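PDB 3MNF: PAC2 family protein from Streptomyces avermitilis, which is of unknown function but belongs to the PAC2 family, whose relatives include proteasome assembly chaperones. Local coordinates for residues L115-T126 / V173-H184. Numbering follows the deposited sequence.
Sequences LVVVLGALLGDT and VPAVSLWAAVPH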
loop_
_atom_site.group_PDB
_atom_site.type_symbol
_atom_site.label_atom_id
_atom_site.label_comp_id
_atom_site.label_asym_id
_atom_site.label_seq_id
_atom_site.Cartn_x
_atom_site.Cartn_y
_atom_site.Cartn_z
ATOM N N LEU A 115 -25.403 -17.288 3.596
ATOM C CA LEU A 115 -26.092 -16.522 2.572
ATOM C C LEU A 115 -25.899 -15.017 2.784
ATOM O O LEU A 115 -26.004 -14.520 3.914
ATOM C CB LEU A 115 -27.574 -16.879 2.597
ATOM C CG LEU A 115 -28.603 -15.968 1.932
ATOM C CD1 LEU A 115 -28.587 -16.096 0.413
ATOM C CD2 LEU A 115 -29.957 -16.290 2.485
ATOM N N VAL A 116 -25.622 -14.301 1.694
ATOM C CA VAL A 116 -25.524 -12.841 1.732
ATOM C C VAL A 116 -26.688 -12.174 0.986
ATOM O O VAL A 116 -26.842 -12.357 -0.234
ATOM C CB VAL A 116 -24.203 -12.349 1.113
ATOM C CG1 VAL A 116 -24.109 -10.857 1.203
ATOM C CG2 VAL A 116 -23.029 -12.966 1.816
ATOM N N VAL A 117 -27.503 -11.397 1.699
ATOM C CA VAL A 117 -28.511 -10.584 1.016
ATOM C C VAL A 117 -28.123 -9.108 1.012
ATOM O O VAL A 117 -27.822 -8.523 2.065
ATOM C CB VAL A 117 -29.907 -10.715 1.629
ATOM C CG1 VAL A 117 -30.921 -9.973 0.764
ATOM C CG2 VAL A 117 -30.295 -12.194 1.823
ATOM N N VAL A 118 -28.134 -8.494 -0.163
ATOM C CA VAL A 118 -27.814 -7.075 -0.250
ATOM C C VAL A 118 -29.051 -6.283 -0.654
ATOM O O VAL A 118 -29.785 -6.695 -1.544
ATOM C CB VAL A 118 -26.666 -6.801 -1.250
ATOM C CG1 VAL A 118 -26.119 -5.376 -1.049
ATOM C CG2 VAL A 118 -25.559 -7.862 -1.116
ATOM N N LEU A 119 -29.286 -5.150 -0.010
ATOM C CA LEU A 119 -30.483 -4.390 -0.302
ATOM C C LEU A 119 -30.140 -3.134 -1.069
ATOM O O LEU A 119 -29.132 -2.503 -0.800
ATOM C CB LEU A 119 -31.191 -4.025 0.995
ATOM C CG LEU A 119 -31.592 -5.147 1.961
ATOM C CD1 LEU A 119 -32.453 -4.597 3.083
ATOM C CD2 LEU A 119 -32.324 -6.260 1.247
ATOM N N GLY A 120 -30.967 -2.765 -2.028
ATOM C CA GLY A 120 -30.759 -1.512 -2.717
ATOM C C GLY A 120 -32.042 -0.851 -3.177
ATOM O O GLY A 120 -33.120 -1.486 -3.246
ATOM N N ALA A 121 -31.930 0.433 -3.504
ATOM C CA ALA A 121 -33.024 1.133 -4.158
ATOM C C ALA A 121 -32.529 1.918 -5.355
ATOM O O ALA A 121 -31.447 2.488 -5.324
ATOM C CB ALA A 121 -33.735 2.042 -3.186
ATOM N N LEU A 122 -33.332 1.938 -6.409
ATOM C CA LEU A 122 -33.064 2.747 -7.586
ATOM C C LEU A 122 -34.305 3.583 -7.873
ATOM O O LEU A 122 -35.358 3.332 -7.306
ATOM C CB LEU A 122 -32.702 1.867 -8.788
ATOM C CG LEU A 122 -33.444 0.557 -9.119
ATOM C CD1 LEU A 122 -34.934 0.703 -9.120
ATOM C CD2 LEU A 122 -33.016 0.016 -10.474
ATOM N N LEU A 123 -34.175 4.590 -8.730
ATOM C CA LEU A 123 -35.318 5.379 -9.180
ATOM C C LEU A 123 -35.973 4.669 -10.348
ATOM O O LEU A 123 -35.319 4.374 -11.332
ATOM C CB LEU A 123 -34.874 6.774 -9.620
ATOM C CG LEU A 123 -33.940 7.538 -8.681
ATOM C CD1 LEU A 123 -33.393 8.787 -9.338
ATOM C CD2 LEU A 123 -34.667 7.881 -7.386
ATOM N N GLY A 124 -37.265 4.394 -10.244
ATOM C CA GLY A 124 -37.975 3.718 -11.315
ATOM C C GLY A 124 -39.151 4.506 -11.844
ATOM O O GLY A 124 -39.349 5.675 -11.490
ATOM N N ASP A 125 -39.934 3.834 -12.684
ATOM C CA ASP A 125 -41.097 4.412 -13.363
ATOM C C ASP A 125 -42.439 3.926 -12.819
ATOM O O ASP A 125 -43.380 3.752 -13.593
ATOM C CB ASP A 125 -41.040 4.088 -14.862
ATOM C CG ASP A 125 -40.447 5.215 -15.689
ATOM O OD1 ASP A 125 -41.045 5.545 -16.739
ATOM O OD2 ASP A 125 -39.390 5.764 -15.303
ATOM N N THR A 126 -42.536 3.697 -11.509
ATOM C CA THR A 126 -43.831 3.335 -10.895
ATOM C C THR A 126 -44.348 4.513 -10.065
ATOM O O THR A 126 -43.560 5.161 -9.361
ATOM C CB THR A 126 -43.755 2.041 -10.009
ATOM O OG1 THR A 126 -42.862 1.089 -10.605
ATOM C CG2 THR A 126 -45.144 1.390 -9.827
ATOM N N VAL A 173 -20.115 -18.189 -2.265
ATOM C CA VAL A 173 -21.062 -17.843 -1.207
ATOM C C VAL A 173 -22.352 -17.363 -1.868
ATOM O O VAL A 173 -22.347 -16.338 -2.557
ATOM C CB VAL A 173 -20.508 -16.707 -0.310
ATOM C CG1 VAL A 173 -21.504 -16.316 0.759
ATOM C CG2 VAL A 173 -19.210 -17.137 0.317
ATOM N N PRO A 174 -23.460 -18.101 -1.684
ATOM C CA PRO A 174 -24.751 -17.711 -2.267
ATOM C C PRO A 174 -25.118 -16.288 -1.895
ATOM O O PRO A 174 -25.100 -15.930 -0.715
ATOM C CB PRO A 174 -25.725 -18.662 -1.601
ATOM C CG PRO A 174 -24.916 -19.831 -1.279
ATOM C CD PRO A 174 -23.558 -19.365 -0.944
ATOM N N ALA A 175 -25.428 -15.465 -2.882
ATOM C CA ALA A 175 -25.868 -14.104 -2.581
ATOM C C ALA A 175 -26.971 -13.636 -3.512
ATOM O O ALA A 175 -27.048 -14.052 -4.670
ATOM C CB ALA A 175 -24.704 -13.137 -2.615
ATOM N N VAL A 176 -27.829 -12.775 -2.991
ATOM C CA VAL A 176 -28.872 -12.150 -3.794
ATOM C C VAL A 176 -28.964 -10.706 -3.356
ATOM O O VAL A 176 -28.730 -10.391 -2.185
ATOM C CB VAL A 176 -30.254 -12.872 -3.656
ATOM C CG1 VAL A 176 -30.612 -13.115 -2.211
ATOM C CG2 VAL A 176 -31.352 -12.078 -4.318
ATOM N N SER A 177 -29.269 -9.824 -4.295
ATOM C CA SER A 177 -29.589 -8.464 -3.924
ATOM C C SER A 177 -31.036 -8.195 -4.262
ATOM O O SER A 177 -31.529 -8.653 -5.293
ATOM C CB SER A 177 -28.671 -7.463 -4.616
ATOM O OG SER A 177 -28.506 -7.789 -5.979
ATOM N N LEU A 178 -31.708 -7.471 -3.372
ATOM C CA LEU A 178 -33.081 -7.044 -3.569
ATOM C C LEU A 178 -33.109 -5.565 -3.878
ATOM O O LEU A 178 -32.510 -4.772 -3.160
ATOM C CB LEU A 178 -33.881 -7.305 -2.305
ATOM C CG LEU A 178 -33.804 -8.715 -1.727
ATOM C CD1 LEU A 178 -34.432 -8.752 -0.366
ATOM C CD2 LEU A 178 -34.520 -9.662 -2.638
ATOM N N TRP A 179 -33.796 -5.206 -4.950
ATOM C CA TRP A 179 -33.925 -3.822 -5.375
ATOM C C TRP A 179 -35.359 -3.278 -5.274
ATOM O O TRP A 179 -36.321 -3.913 -5.719
ATOM C CB TRP A 179 -33.431 -3.689 -6.805
ATOM C CG TRP A 179 -31.954 -3.861 -6.883
ATOM C CD1 TRP A 179 -31.276 -5.034 -7.026
ATOM C CD2 TRP A 179 -30.957 -2.832 -6.775
ATOM N NE1 TRP A 179 -29.935 -4.801 -7.015
ATOM C CE2 TRP A 179 -29.708 -3.457 -6.870
ATOM C CE3 TRP A 179 -31.008 -1.445 -6.604
ATOM C CZ2 TRP A 179 -28.515 -2.752 -6.816
ATOM C CZ3 TRP A 179 -29.822 -0.749 -6.544
ATOM C CH2 TRP A 179 -28.592 -1.405 -6.651
ATOM N N ALA A 180 -35.515 -2.098 -4.691
ATOM C CA ALA A 180 -36.818 -1.466 -4.700
ATOM C C ALA A 180 -36.761 -0.317 -5.679
ATOM O O ALA A 180 -35.748 0.355 -5.760
ATOM C CB ALA A 180 -37.173 -0.989 -3.315
ATOM N N ALA A 181 -37.829 -0.108 -6.441
ATOM C CA ALA A 181 -37.896 1.023 -7.380
ATOM C C ALA A 181 -38.671 2.158 -6.758
ATOM O O ALA A 181 -39.835 1.995 -6.412
ATOM C CB ALA A 181 -38.526 0.610 -8.690
ATOM N N VAL A 182 -38.022 3.304 -6.618
ATOM C CA VAL A 182 -38.613 4.470 -5.975
ATOM C C VAL A 182 -39.044 5.511 -7.027
ATOM O O VAL A 182 -38.227 5.924 -7.849
ATOM C CB VAL A 182 -37.611 5.078 -4.974
ATOM C CG1 VAL A 182 -38.060 6.449 -4.502
ATOM C CG2 VAL A 182 -37.420 4.147 -3.805
ATOM N N PRO A 183 -40.330 5.927 -7.015
ATOM C CA PRO A 183 -40.853 6.914 -7.978
ATOM C C PRO A 183 -39.919 8.107 -8.125
ATOM O O PRO A 183 -39.665 8.815 -7.149
ATOM C CB PRO A 183 -42.176 7.370 -7.351
ATOM C CG PRO A 183 -42.422 6.466 -6.160
ATOM C CD PRO A 183 -41.398 5.371 -6.167
ATOM N N HIS A 184 -39.401 8.324 -9.331
ATOM C CA HIS A 184 -38.335 9.310 -9.524
ATOM C C HIS A 184 -38.794 10.756 -9.272
ATOM O O HIS A 184 -38.014 11.597 -8.832
ATOM C CB HIS A 184 -37.639 9.120 -10.890
ATOM C CG HIS A 184 -38.476 9.500 -12.076
ATOM N ND1 HIS A 184 -39.816 9.180 -12.188
ATOM C CD2 HIS A 184 -38.150 10.154 -13.219
ATOM C CE1 HIS A 184 -40.285 9.644 -13.336
ATOM N NE2 HIS A 184 -39.292 10.234 -13.982
#
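Leu119 and Leu178 run alongside each other across a pair of neighbouring parallel strands, 115-124 and 175-183, in the central mixed sheet of this PAC2-family alpha/beta fold. Their side chains extend in the same direction, CD2 of Leu119 being 3.6 Å from CD1 of Leu178. The Leu178 and Val117 side chains meet at a slant, with Leu178 CD1 3.9 Å from Val117 CG1. On this face helix 21-32 packs on Leu119, while helix 192-206 packs on Val117 and Val176.

The other face carries Val118, Ser177 and Trp179, all touched by Val161 of helix 160-171. Here the Trp179 indole lies over Gly120: the CA stands 4.2 Å from the centroid of the six-membered ring and 21° off its normal, a CH-pi contact displaced from the ring centre. Leu122 crosses the indole at about a right angle, its CG 4.0 Å from Trp179 CE3.

Backbone donors alternate between the strands from Val116 N to Gly124 N, as in a parallel ladder, though Gly124 N stands well above the carbonyl plane of Val182 O. At the far end the ladder weakens: His184 N reaches Gly124 O at 3.4 Å, with an N-H...O angle of 143°.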